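Local coordinates for Lin1909 protein (Listeria innocua, PDB 3FIJ) that binds manganese and probably hydrolyses gamma-glutamyl-gamma-aminobutyrate, as a class I glutamine amidotransferase-like enzyme, at residues A[5-10]-A[235-240]; A[35-40]-A[231-236]; A[109-114]-A[210-215]; A[152-157]-A[172-177]; A[162-167]-A[200-205]. One frame throughout, in Å; residues are numbered along the deposited sequence.

Interaction 1: A[5-10]-A[235-240]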
# COMPACT_ATOMS: atom_id res chain seq x y z
N PRO A 5 -24.15 -15.60 -33.87
CA PRO A 5 -24.84 -16.26 -32.76
C PRO A 5 -24.61 -15.41 -31.50
O PRO A 5 -23.50 -14.93 -31.27
CB PRO A 5 -24.12 -17.60 -32.66
CG PRO A 5 -23.58 -17.82 -34.04
CD PRO A 5 -23.09 -16.46 -34.41
N VAL A 6 -25.65 -15.22 -30.70
CA VAL A 6 -25.52 -14.45 -29.47
C VAL A 6 -25.12 -15.38 -28.33
O VAL A 6 -25.72 -16.43 -28.14
CB VAL A 6 -26.86 -13.75 -29.10
CG1 VAL A 6 -26.75 -13.11 -27.74
CG2 VAL A 6 -27.21 -12.69 -30.14
N ILE A 7 -24.09 -14.99 -27.58
CA ILE A 7 -23.63 -15.79 -26.46
C ILE A 7 -23.79 -15.03 -25.14
O ILE A 7 -23.17 -13.99 -24.92
CB ILE A 7 -22.13 -16.20 -26.60
CG1 ILE A 7 -21.92 -17.01 -27.89
CG2 ILE A 7 -21.71 -17.03 -25.40
CD1 ILE A 7 -22.66 -18.34 -27.92
N GLY A 8 -24.64 -15.56 -24.26
CA GLY A 8 -24.86 -14.94 -22.97
C GLY A 8 -23.71 -15.35 -22.07
O GLY A 8 -23.51 -16.54 -21.81
N ILE A 9 -22.94 -14.38 -21.61
CA ILE A 9 -21.81 -14.65 -20.73
C ILE A 9 -22.20 -14.27 -19.31
O ILE A 9 -22.65 -13.16 -19.05
CB ILE A 9 -20.57 -13.85 -21.10
CG1 ILE A 9 -20.12 -14.21 -22.52
CG2 ILE A 9 -19.47 -14.10 -20.06
CD1 ILE A 9 -18.86 -13.48 -22.97
N THR A 10 -22.01 -15.21 -18.41
CA THR A 10 -22.34 -15.01 -17.01
C THR A 10 -21.20 -14.25 -16.33
O THR A 10 -20.05 -14.39 -16.72
CB THR A 10 -22.57 -16.40 -16.37
OG1 THR A 10 -23.57 -16.30 -15.36
CG2 THR A 10 -21.29 -16.95 -15.81
N ALA A 235 -16.18 -24.23 -30.70
CA ALA A 235 -17.18 -25.29 -30.63
C ALA A 235 -18.49 -24.76 -30.05
O ALA A 235 -19.57 -25.03 -30.57
CB ALA A 235 -16.65 -26.45 -29.80
N LEU A 236 -18.41 -24.00 -28.96
CA LEU A 236 -19.61 -23.44 -28.35
C LEU A 236 -20.38 -22.59 -29.36
O LEU A 236 -21.59 -22.71 -29.48
CB LEU A 236 -19.26 -22.58 -27.14
CG LEU A 236 -20.45 -21.77 -26.62
CD1 LEU A 236 -21.54 -22.72 -26.09
CD2 LEU A 236 -19.99 -20.81 -25.53
N VAL A 237 -19.66 -21.74 -30.08
CA VAL A 237 -20.30 -20.88 -31.07
C VAL A 237 -20.82 -21.68 -32.26
O VAL A 237 -21.91 -21.42 -32.76
CB VAL A 237 -19.33 -19.77 -31.56
CG1 VAL A 237 -19.90 -19.07 -32.80
CG2 VAL A 237 -19.10 -18.76 -30.44
N ASP A 238 -20.04 -22.66 -32.72
CA ASP A 238 -20.47 -23.50 -33.84
C ASP A 238 -21.76 -24.21 -33.47
O ASP A 238 -22.72 -24.24 -34.25
CB ASP A 238 -19.42 -24.56 -34.19
CG ASP A 238 -18.21 -23.98 -34.88
OD1 ASP A 238 -18.32 -22.85 -35.40
OD2 ASP A 238 -17.15 -24.65 -34.91
N GLU A 239 -21.77 -24.77 -32.27
CA GLU A 239 -22.92 -25.50 -31.78
C GLU A 239 -24.12 -24.58 -31.56
O GLU A 239 -25.24 -24.92 -31.94
CB GLU A 239 -22.54 -26.22 -30.48
CG GLU A 239 -23.14 -27.60 -30.32
CD GLU A 239 -22.68 -28.59 -31.38
OE1 GLU A 239 -21.48 -28.60 -31.74
OE2 GLU A 239 -23.52 -29.38 -31.85
N SER A 240 -23.90 -23.41 -30.98
CA SER A 240 -25.03 -22.52 -30.77
C SER A 240 -25.56 -22.06 -32.12
O SER A 240 -26.70 -21.60 -32.23
CB SER A 240 -24.64 -21.32 -29.90
OG SER A 240 -23.79 -20.42 -30.58
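I7 of strand 6-10 and P5 just before it pack against one flank of helix 227-241, meeting L236, V237 and S240. The CG1 arm of I7 reaches V237, with CG1 4.2 Å from V237 CG2, and carries CD1 on to within 3.6 Å of S240 OG. The CG2 methyl goes the other way and meets L236 CD2 tip to tip at 4.2 Å. With chi1 of I7 at -59°, CG1 stands beside the backbone N and CG2 beside the carbonyl carbon, which spreads the two branches over successive residues of the helix. P5 crosses V237 at about a right angle, its CG 4.1 Å from V237 CG1, while P5 CB approaches S240 OG at 3.5 Å. That hydroxyl is turned back on its own helix and donates to V237 O at 3.0 Å. Further out, backbone bonds to F43 and I45 fix P5 and I7 in the parallel part of the mixed sheet, I37 of helix 31-40 touches I7, and V40 covers V237. No hydrogen bond joins strand to helix: the helix makes apolar packing on the sheet of an alpha/beta fold, one strand in from its edge, and the S240 hydroxyl, occupied within the helix, can lie against carbon.

Interaction 2: A[35-40]-A[231-236]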
# COMPACT_ATOMS: atom_id res chain seq x y z
N ASP A 35 -13.50 -11.53 -25.10
CA ASP A 35 -12.47 -11.51 -26.15
C ASP A 35 -12.55 -12.85 -26.87
O ASP A 35 -12.58 -12.92 -28.10
CB ASP A 35 -11.06 -11.37 -25.56
CG ASP A 35 -10.81 -10.01 -24.93
OD1 ASP A 35 -11.48 -9.02 -25.29
OD2 ASP A 35 -9.90 -9.93 -24.07
N ALA A 36 -12.59 -13.92 -26.09
CA ALA A 36 -12.68 -15.27 -26.64
C ALA A 36 -13.88 -15.43 -27.56
O ALA A 36 -13.75 -15.91 -28.68
CB ALA A 36 -12.76 -16.28 -25.50
N ILE A 37 -15.05 -15.02 -27.10
CA ILE A 37 -16.24 -15.15 -27.92
C ILE A 37 -16.14 -14.32 -29.19
O ILE A 37 -16.46 -14.80 -30.28
CB ILE A 37 -17.51 -14.73 -27.14
CG1 ILE A 37 -17.77 -15.72 -26.00
CG2 ILE A 37 -18.70 -14.63 -28.08
CD1 ILE A 37 -17.80 -17.15 -26.43
N GLN A 38 -15.68 -13.08 -29.05
CA GLN A 38 -15.56 -12.20 -30.21
C GLN A 38 -14.55 -12.71 -31.23
O GLN A 38 -14.78 -12.62 -32.43
CB GLN A 38 -15.20 -10.79 -29.76
CG GLN A 38 -16.39 -10.02 -29.19
CD GLN A 38 -15.98 -8.71 -28.54
OE1 GLN A 38 -16.83 -7.89 -28.18
NE2 GLN A 38 -14.67 -8.52 -28.36
N LYS A 39 -13.44 -13.26 -30.75
CA LYS A 39 -12.43 -13.79 -31.65
C LYS A 39 -12.99 -14.95 -32.46
O LYS A 39 -12.63 -15.16 -33.61
CB LYS A 39 -11.21 -14.26 -30.85
CG LYS A 39 -10.32 -15.29 -31.57
CD LYS A 39 -9.67 -14.75 -32.84
CE LYS A 39 -8.19 -14.44 -32.64
NZ LYS A 39 -7.40 -15.65 -32.25
N VAL A 40 -13.91 -15.70 -31.86
CA VAL A 40 -14.49 -16.87 -32.49
C VAL A 40 -15.74 -16.66 -33.36
O VAL A 40 -16.22 -17.61 -33.99
CB VAL A 40 -14.70 -17.94 -31.40
CG1 VAL A 40 -16.02 -18.65 -31.56
CG2 VAL A 40 -13.55 -18.92 -31.44
N GLN A 231 -10.32 -23.37 -29.84
CA GLN A 231 -11.27 -24.32 -30.41
C GLN A 231 -12.45 -24.58 -29.47
O GLN A 231 -13.58 -24.81 -29.91
CB GLN A 231 -10.58 -25.65 -30.72
CG GLN A 231 -9.67 -25.63 -31.92
CD GLN A 231 -9.15 -27.03 -32.23
OE1 GLN A 231 -9.94 -27.97 -32.42
NE2 GLN A 231 -7.83 -27.17 -32.27
N LEU A 232 -12.18 -24.56 -28.17
CA LEU A 232 -13.24 -24.79 -27.20
C LEU A 232 -14.34 -23.75 -27.38
O LEU A 232 -15.52 -24.09 -27.48
CB LEU A 232 -12.68 -24.74 -25.78
CG LEU A 232 -12.12 -26.07 -25.25
CD1 LEU A 232 -11.22 -26.71 -26.31
CD2 LEU A 232 -11.38 -25.85 -23.95
N PHE A 233 -13.95 -22.48 -27.44
CA PHE A 233 -14.95 -21.44 -27.61
C PHE A 233 -15.58 -21.52 -29.00
O PHE A 233 -16.76 -21.19 -29.19
CB PHE A 233 -14.34 -20.06 -27.39
CG PHE A 233 -13.77 -19.86 -26.02
CD1 PHE A 233 -12.43 -20.10 -25.77
CD2 PHE A 233 -14.59 -19.44 -24.96
CE1 PHE A 233 -11.90 -19.93 -24.49
CE2 PHE A 233 -14.07 -19.28 -23.68
CZ PHE A 233 -12.72 -19.52 -23.45
N GLN A 234 -14.79 -21.96 -29.98
CA GLN A 234 -15.27 -22.09 -31.36
C GLN A 234 -16.39 -23.11 -31.39
O GLN A 234 -17.44 -22.88 -32.01
CB GLN A 234 -14.14 -22.54 -32.29
CG GLN A 234 -14.53 -22.58 -33.76
CD GLN A 234 -14.97 -21.22 -34.28
OE1 GLN A 234 -14.18 -20.27 -34.32
NE2 GLN A 234 -16.23 -21.11 -34.67
N ALA A 235 -16.18 -24.23 -30.70
CA ALA A 235 -17.18 -25.29 -30.63
C ALA A 235 -18.49 -24.76 -30.05
O ALA A 235 -19.57 -25.03 -30.57
CB ALA A 235 -16.65 -26.45 -29.80
N LEU A 236 -18.41 -24.00 -28.96
CA LEU A 236 -19.61 -23.44 -28.35
C LEU A 236 -20.38 -22.59 -29.36
O LEU A 236 -21.59 -22.71 -29.48
CB LEU A 236 -19.26 -22.58 -27.14
CG LEU A 236 -20.45 -21.77 -26.62
CD1 LEU A 236 -21.54 -22.72 -26.09
CD2 LEU A 236 -19.99 -20.81 -25.53
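A36 sets its CB methyl squarely over the F233 ring, 3.5 Å from the centroid and 4° off the ring normal, a CH-pi contact in which all six ring carbons are almost equally distant from the methyl. The ring takes this position because F233 CG lies beside its backbone N (chi1 -61°), carrying the phenyl toward helix 31-40. From the next residue, I37 CD1 comes obliquely to the same ring, 4.2 Å from F233 CD2, and its tip also approaches L236 CD2. Helices 31-40 and 227-241 lie together on one side of the central sheet of the class I glutamine amidotransferase fold, their short segments 9.0 Å apart at closest approach with directions 69° apart. F233 also meets F112 of strand 111-114 edge-to-face, so the ring sits between the neighbouring helix and the sheet. V40 closes the other end of the contact. Its CG1 methyl rests 3.6 Å from F233 O, and CG2 lies 3.2 Å from Q234 OE1. The Q234 chain, bent at chi2, brings its amide across V40 at a slant, while NE2 is held by a hydrogen bond to D238 on the same helix. At the more exposed margin K39 forms a salt bridge with E230.

Interaction 3: A[109-114]-A[210-215]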
# COMPACT_ATOMS: atom_id res chain seq x y z
N LYS A 109 -30.27 -25.33 -25.91
CA LYS A 109 -29.16 -24.51 -26.37
C LYS A 109 -27.87 -24.97 -25.72
O LYS A 109 -27.87 -25.39 -24.56
CB LYS A 109 -29.43 -23.04 -26.08
CG LYS A 109 -30.64 -22.51 -26.83
CD LYS A 109 -30.92 -21.05 -26.51
CE LYS A 109 -32.17 -20.58 -27.27
NZ LYS A 109 -32.60 -19.24 -26.83
N PRO A 110 -26.75 -24.90 -26.45
CA PRO A 110 -25.43 -25.32 -25.95
C PRO A 110 -24.93 -24.53 -24.73
O PRO A 110 -25.17 -23.33 -24.61
CB PRO A 110 -24.54 -25.14 -27.16
CG PRO A 110 -25.14 -23.94 -27.83
CD PRO A 110 -26.62 -24.24 -27.76
N ILE A 111 -24.24 -25.23 -23.84
CA ILE A 111 -23.70 -24.67 -22.61
C ILE A 111 -22.22 -25.00 -22.46
O ILE A 111 -21.83 -26.16 -22.58
CB ILE A 111 -24.41 -25.28 -21.37
CG1 ILE A 111 -25.92 -25.03 -21.46
CG2 ILE A 111 -23.79 -24.75 -20.07
CD1 ILE A 111 -26.73 -25.79 -20.42
N PHE A 112 -21.40 -23.98 -22.22
CA PHE A 112 -19.97 -24.14 -22.01
C PHE A 112 -19.68 -23.53 -20.63
O PHE A 112 -19.94 -22.34 -20.39
CB PHE A 112 -19.17 -23.43 -23.13
CG PHE A 112 -17.65 -23.60 -23.03
CD1 PHE A 112 -17.09 -24.75 -22.48
CD2 PHE A 112 -16.80 -22.60 -23.50
CE1 PHE A 112 -15.69 -24.91 -22.39
CE2 PHE A 112 -15.40 -22.75 -23.41
CZ PHE A 112 -14.85 -23.91 -22.85
N ALA A 113 -19.17 -24.34 -19.72
CA ALA A 113 -18.88 -23.88 -18.37
C ALA A 113 -17.39 -23.92 -18.06
O ALA A 113 -16.70 -24.89 -18.39
CB ALA A 113 -19.64 -24.73 -17.37
N ILE A 114 -16.90 -22.87 -17.41
CA ILE A 114 -15.50 -22.76 -17.06
C ILE A 114 -15.26 -22.59 -15.55
O ILE A 114 -15.93 -21.78 -14.89
CB ILE A 114 -14.85 -21.57 -17.84
CG1 ILE A 114 -14.71 -21.95 -19.32
CG2 ILE A 114 -13.51 -21.20 -17.22
CD1 ILE A 114 -14.24 -20.81 -20.23
N SER A 210 -28.97 -30.69 -24.26
CA SER A 210 -28.04 -29.67 -24.74
C SER A 210 -26.61 -30.18 -24.88
O SER A 210 -26.18 -31.06 -24.14
CB SER A 210 -28.02 -28.46 -23.79
OG SER A 210 -29.27 -27.81 -23.70
N TRP A 211 -25.89 -29.62 -25.84
CA TRP A 211 -24.48 -29.93 -26.04
C TRP A 211 -23.84 -29.31 -24.79
O TRP A 211 -24.23 -28.22 -24.37
CB TRP A 211 -23.98 -29.22 -27.30
CG TRP A 211 -22.51 -29.38 -27.58
CD1 TRP A 211 -21.93 -30.29 -28.42
CD2 TRP A 211 -21.45 -28.57 -27.05
NE1 TRP A 211 -20.57 -30.09 -28.46
CE2 TRP A 211 -20.25 -29.04 -27.64
CE3 TRP A 211 -21.41 -27.49 -26.17
CZ2 TRP A 211 -19.01 -28.47 -27.34
CZ3 TRP A 211 -20.17 -26.92 -25.88
CH2 TRP A 211 -18.99 -27.41 -26.46
N TYR A 212 -22.88 -29.99 -24.19
CA TYR A 212 -22.27 -29.45 -22.99
C TYR A 212 -20.83 -29.86 -22.77
O TYR A 212 -20.48 -31.03 -22.89
CB TYR A 212 -23.09 -29.86 -21.75
CG TYR A 212 -22.42 -29.49 -20.44
CD1 TYR A 212 -22.35 -28.17 -20.03
CD2 TYR A 212 -21.83 -30.47 -19.64
CE1 TYR A 212 -21.70 -27.81 -18.85
CE2 TYR A 212 -21.17 -30.13 -18.45
CZ TYR A 212 -21.12 -28.79 -18.06
OH TYR A 212 -20.48 -28.41 -16.90
N LEU A 213 -20.01 -28.87 -22.42
CA LEU A 213 -18.62 -29.11 -22.10
C LEU A 213 -18.25 -28.27 -20.88
O LEU A 213 -18.42 -27.04 -20.88
CB LEU A 213 -17.70 -28.72 -23.27
CG LEU A 213 -16.22 -28.87 -22.87
CD1 LEU A 213 -15.94 -30.32 -22.48
CD2 LEU A 213 -15.30 -28.44 -24.01
N GLY A 214 -17.76 -28.94 -19.84
CA GLY A 214 -17.35 -28.25 -18.64
C GLY A 214 -15.88 -28.55 -18.39
O GLY A 214 -15.49 -29.72 -18.36
N VAL A 215 -15.06 -27.50 -18.24
CA VAL A 215 -13.64 -27.68 -17.98
C VAL A 215 -13.27 -26.95 -16.68
O VAL A 215 -13.74 -25.84 -16.43
CB VAL A 215 -12.77 -27.19 -19.16
CG1 VAL A 215 -13.03 -28.07 -20.37
CG2 VAL A 215 -13.06 -25.73 -19.48
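The hydroxyl of S210 donates to K109 O at 2.9 Å, the shortest polar bond between 109-114 and 210-215. It approaches from above the carbonyl plane, 48° out of it, rather than along a lone pair. Beyond this entry the two chains run in parallel register and alternate as donor and acceptor: I111 N bonds to W211 O, L213 N to I111 O, A113 N to L213 O and V215 N to A113 O, all at 3.0 to 3.3 Å. On the face that carries F112, I114, L213 and V215, the F112 ring lies beside L213, both side chains pointing the same way. Having CG anti to the backbone N (chi1 -178°) swings the ring across the strand pair, so that its edge meets L213 O in plane, with CD1 3.1 Å from that oxygen, while CE1 touches L213 CD2 and V215 CG2. The other face holds I111, A113 and Y212. There the phenol crosses I111 obliquely, its CD1 3.7 Å from I111 CG2, and A113 CB comes to the ring edge. Helix 227-241 covers the first face through L232 and L236, and helix 116-124 the second through V121. Parallel strands sandwiched between helices in this way form the core of the alpha/beta fold of class I glutamine amidotransferases.

Interaction 4: A[152-157]-A[172-177]. With MN (manganese (II) ion), chain I.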
# COMPACT_ATOMS: atom_id res chain seq x y z
N GLY A 152 -0.25 -23.41 -19.06
CA GLY A 152 -0.70 -24.64 -18.43
C GLY A 152 0.21 -25.00 -17.27
O GLY A 152 1.36 -24.55 -17.23
N SER A 153 -0.28 -25.80 -16.33
CA SER A 153 0.53 -26.18 -15.18
C SER A 153 0.48 -27.66 -14.84
O SER A 153 1.48 -28.25 -14.44
CB SER A 153 0.13 -25.35 -13.95
OG SER A 153 -1.22 -25.60 -13.58
N HIS A 154 -0.70 -28.27 -14.98
CA HIS A 154 -0.83 -29.69 -14.69
C HIS A 154 -1.35 -30.45 -15.91
O HIS A 154 -2.18 -29.93 -16.66
CB HIS A 154 -1.71 -29.95 -13.44
CG HIS A 154 -3.09 -29.35 -13.49
ND1 HIS A 154 -3.86 -29.32 -14.63
CD2 HIS A 154 -3.87 -28.85 -12.50
CE1 HIS A 154 -5.06 -28.82 -14.34
NE2 HIS A 154 -5.09 -28.53 -13.05
N THR A 155 -0.84 -31.66 -16.11
CA THR A 155 -1.25 -32.47 -17.26
C THR A 155 -2.49 -33.33 -17.02
O THR A 155 -2.64 -33.97 -15.99
CB THR A 155 -0.06 -33.36 -17.79
OG1 THR A 155 -0.45 -34.73 -17.84
CG2 THR A 155 1.18 -33.20 -16.92
N ILE A 156 -3.40 -33.32 -17.99
CA ILE A 156 -4.64 -34.07 -17.87
C ILE A 156 -4.78 -35.22 -18.86
O ILE A 156 -4.39 -35.10 -20.02
CB ILE A 156 -5.85 -33.14 -18.08
CG1 ILE A 156 -5.72 -32.44 -19.44
CG2 ILE A 156 -5.92 -32.15 -16.94
CD1 ILE A 156 -6.88 -31.52 -19.81
N ASP A 157 -5.34 -36.32 -18.38
CA ASP A 157 -5.58 -37.50 -19.20
C ASP A 157 -6.96 -37.27 -19.80
O ASP A 157 -7.92 -36.96 -19.09
CB ASP A 157 -5.60 -38.75 -18.32
CG ASP A 157 -4.31 -38.94 -17.55
OD1 ASP A 157 -3.27 -39.24 -18.18
OD2 ASP A 157 -4.33 -38.78 -16.32
N LYS A 172 -2.30 -33.21 -22.44
CA LYS A 172 -2.21 -31.77 -22.67
C LYS A 172 -2.07 -31.02 -21.34
O LYS A 172 -2.74 -31.37 -20.36
CB LYS A 172 -3.49 -31.29 -23.38
CG LYS A 172 -3.76 -29.80 -23.32
CD LYS A 172 -2.97 -29.04 -24.36
CE LYS A 172 -3.50 -27.63 -24.49
NZ LYS A 172 -4.99 -27.65 -24.57
N LEU A 173 -1.21 -30.00 -21.29
CA LEU A 173 -1.07 -29.24 -20.05
C LEU A 173 -2.08 -28.10 -20.04
O LEU A 173 -2.19 -27.34 -20.99
CB LEU A 173 0.35 -28.71 -19.88
CG LEU A 173 1.25 -29.58 -18.97
CD1 LEU A 173 1.37 -30.98 -19.57
CD2 LEU A 173 2.62 -28.95 -18.84
N VAL A 174 -2.81 -28.00 -18.94
CA VAL A 174 -3.86 -27.01 -18.77
C VAL A 174 -3.64 -26.18 -17.49
O VAL A 174 -3.01 -26.66 -16.55
CB VAL A 174 -5.20 -27.76 -18.76
CG1 VAL A 174 -5.96 -27.49 -17.48
CG2 VAL A 174 -5.99 -27.41 -20.00
N ASN A 175 -4.16 -24.95 -17.44
CA ASN A 175 -3.96 -24.13 -16.25
C ASN A 175 -4.91 -24.49 -15.10
O ASN A 175 -5.79 -25.34 -15.26
CB ASN A 175 -4.05 -22.63 -16.57
CG ASN A 175 -5.38 -22.22 -17.19
OD1 ASN A 175 -6.27 -23.04 -17.40
ND2 ASN A 175 -5.50 -20.93 -17.49
N SER A 176 -4.72 -23.87 -13.94
CA SER A 176 -5.54 -24.19 -12.78
C SER A 176 -5.58 -23.03 -11.77
O SER A 176 -4.55 -22.57 -11.29
CB SER A 176 -4.99 -25.46 -12.12
OG SER A 176 -5.90 -26.03 -11.20
N LEU A 177 -6.80 -22.57 -11.46
CA LEU A 177 -7.00 -21.47 -10.52
C LEU A 177 -8.19 -21.78 -9.61
O LEU A 177 -9.13 -20.99 -9.51
CB LEU A 177 -7.30 -20.16 -11.26
CG LEU A 177 -6.17 -19.46 -12.02
CD1 LEU A 177 -4.98 -19.27 -11.08
CD2 LEU A 177 -5.76 -20.27 -13.22
MN MN I . -6.92 -27.94 -11.72
O HOH W 1 -7.55 -26.72 -13.51
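Strands 154-158 and 172-174 pair antiparallel at the end of the large sheet, with a classic beta bulge where strand 154-158 begins and 172-174 ends, S153 and H154 both facing V174. V174 O takes both amides: H154 N reaches it in the carbonyl plane at 3.2 Å, whereas S153 N comes from above that plane at 2.9 Å. The return bond, V174 N to H154 O, is nearly straight at 178°. Next along the pair, T155 and L173 face each other with their side chains crossing; one residue further on, I156 N donates to K172 O. The bulge lies directly beside the manganese site. H154 CG stands between its backbone N and carbonyl carbon (chi1 55°), which turns the imidazole alongside V174, its CE1 3.5 Å from V174 CG1, and brings NE2 to within 2.3 Å of the manganese. From segment 172-177, S176 OG binds the ion at 2.2 Å. A water ligand donates a hydrogen bond to N175 O at 2.8 Å, tying the segment beyond the strand to the metal a second time. H143, H178 and E201 complete the coordination. Q145 OE1 accepts from S153 OG and S176 N, and E81 of a neighbouring subunit binds the amide of T155.

Interaction 5: A[162-167]-A[200-205]. With MN (manganese (II) ion), chain I.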
# COMPACT_ATOMS: atom_id res chain seq x y z
N SER A 162 -14.18 -38.79 -25.95
CA SER A 162 -14.89 -37.58 -25.54
C SER A 162 -14.87 -36.40 -26.51
O SER A 162 -14.02 -36.30 -27.40
CB SER A 162 -14.34 -37.09 -24.20
OG SER A 162 -13.08 -36.46 -24.38
N GLU A 163 -15.84 -35.51 -26.31
CA GLU A 163 -15.96 -34.30 -27.12
C GLU A 163 -14.64 -33.54 -26.93
O GLU A 163 -14.07 -33.03 -27.89
CB GLU A 163 -17.12 -33.45 -26.60
CG GLU A 163 -17.40 -32.16 -27.36
CD GLU A 163 -18.17 -32.39 -28.66
OE1 GLU A 163 -19.00 -33.32 -28.70
OE2 GLU A 163 -17.95 -31.63 -29.63
N LEU A 164 -14.17 -33.49 -25.69
CA LEU A 164 -12.93 -32.79 -25.37
C LEU A 164 -11.81 -33.27 -26.26
O LEU A 164 -11.03 -32.46 -26.79
CB LEU A 164 -12.54 -33.02 -23.90
CG LEU A 164 -11.35 -32.20 -23.40
CD1 LEU A 164 -11.69 -30.71 -23.52
CD2 LEU A 164 -11.04 -32.55 -21.96
N ALA A 165 -11.74 -34.59 -26.45
CA ALA A 165 -10.71 -35.21 -27.28
C ALA A 165 -10.74 -34.74 -28.73
O ALA A 165 -9.77 -34.95 -29.47
CB ALA A 165 -10.83 -36.74 -27.20
N LYS A 166 -11.83 -34.11 -29.15
CA LYS A 166 -11.93 -33.60 -30.51
C LYS A 166 -11.12 -32.32 -30.62
O LYS A 166 -10.84 -31.83 -31.72
CB LYS A 166 -13.38 -33.26 -30.87
CG LYS A 166 -14.34 -34.44 -30.90
CD LYS A 166 -15.73 -33.98 -31.31
CE LYS A 166 -16.74 -35.12 -31.25
NZ LYS A 166 -18.12 -34.67 -31.59
N HIS A 167 -10.74 -31.76 -29.47
CA HIS A 167 -10.00 -30.52 -29.47
C HIS A 167 -8.68 -30.55 -28.70
O HIS A 167 -7.79 -29.76 -28.97
CB HIS A 167 -10.91 -29.41 -28.92
CG HIS A 167 -12.25 -29.34 -29.60
ND1 HIS A 167 -13.38 -29.94 -29.08
CD2 HIS A 167 -12.63 -28.76 -30.75
CE1 HIS A 167 -14.40 -29.72 -29.89
NE2 HIS A 167 -13.97 -29.01 -30.91
N ILE A 200 -11.25 -34.23 -10.96
CA ILE A 200 -12.04 -33.99 -12.16
C ILE A 200 -11.77 -32.64 -12.82
O ILE A 200 -11.98 -31.59 -12.22
CB ILE A 200 -13.54 -34.10 -11.83
CG1 ILE A 200 -13.86 -35.54 -11.45
CG2 ILE A 200 -14.38 -33.65 -13.02
CD1 ILE A 200 -15.17 -35.71 -10.70
N GLU A 201 -11.32 -32.69 -14.07
CA GLU A 201 -10.99 -31.49 -14.84
C GLU A 201 -11.96 -31.17 -15.97
O GLU A 201 -12.04 -30.01 -16.41
CB GLU A 201 -9.57 -31.61 -15.41
CG GLU A 201 -8.44 -31.46 -14.38
CD GLU A 201 -8.29 -30.03 -13.85
OE1 GLU A 201 -8.37 -29.07 -14.66
OE2 GLU A 201 -8.08 -29.85 -12.63
N ALA A 202 -12.69 -32.17 -16.44
CA ALA A 202 -13.65 -31.97 -17.52
C ALA A 202 -14.85 -32.90 -17.40
O ALA A 202 -14.72 -34.10 -17.13
CB ALA A 202 -12.96 -32.16 -18.87
N VAL A 203 -16.04 -32.36 -17.63
CA VAL A 203 -17.25 -33.14 -17.55
C VAL A 203 -18.09 -32.90 -18.79
O VAL A 203 -18.17 -31.77 -19.28
CB VAL A 203 -18.09 -32.74 -16.31
CG1 VAL A 203 -19.37 -33.58 -16.24
CG2 VAL A 203 -17.25 -32.89 -15.05
N GLU A 204 -18.70 -33.96 -19.31
CA GLU A 204 -19.57 -33.83 -20.48
C GLU A 204 -20.89 -34.53 -20.17
O GLU A 204 -20.99 -35.30 -19.22
CB GLU A 204 -18.90 -34.44 -21.71
CG GLU A 204 -17.60 -33.71 -22.07
CD GLU A 204 -16.87 -34.29 -23.26
OE1 GLU A 204 -15.69 -33.92 -23.46
OE2 GLU A 204 -17.46 -35.11 -24.00
N GLY A 205 -21.91 -34.22 -20.94
CA GLY A 205 -23.19 -34.85 -20.70
C GLY A 205 -23.41 -36.02 -21.63
O GLY A 205 -22.63 -36.25 -22.55
MN MN I . -6.92 -27.94 -11.72
O HOH W 1 -7.55 -26.72 -13.51
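With chi1 at -62° and the chain extended beyond CG (chi2 178°), E204 reaches from strand 200-205 to the short helical turn beginning at S162 and presents its carboxylate end-on to two successive amides. E163 N bonds to OE2 at 2.8 Å, on the syn lone pair; L164 N bonds to OE1 at 2.7 Å, again on the syn side but 23° out of the carboxylate plane. Together the two bonds fix the rotation of this buried group, and the partial positive charge of the amides at the turn's start may stabilise it as an anion. T192 OG1 adds a further bond to OE1. S162 forms an ST motif, its OG accepting from A165 N at 3.1 Å, and the hydroxyl is also hydrogen-bonded to E159 O. L164, its CG anti to the backbone N, sends CD2 over to A202 CB, 3.7 Å away, on the same side of the strand as E204. E201 leads away from the turn instead and binds the manganese through OE2 at 2.4 Å, while OE1 accepts from the metal-bound water. The turn rests against strand 200-205, which strands 189-195 and 212-215 flank in the sheet, while H167 touches helix 227-241.

Interactions 1, 3, 4 and 5 all reach the large mixed sheet, and interactions 1 and 2 share helix 227-241, their centres 8 Å apart. Along the chain, interactions 3, 4 and 5 lie between the two segments of interactions 1 and 2. Interaction 3 lies mid-sheet, pairing two parallel strands; F112 there touches L232, F233 and L236 of the helix. Strands 212-215 and 200-205 are sheet neighbours, so interaction 5 follows directly, about 10 Å from interaction 3 between centres. Interactions 4 and 5, whose segments alternate, both bind the manganese, their centres about 14 Å apart. Interaction 1 brings the chain's two ends together, about 24 Å from interaction 4 between centres and far from the metal site.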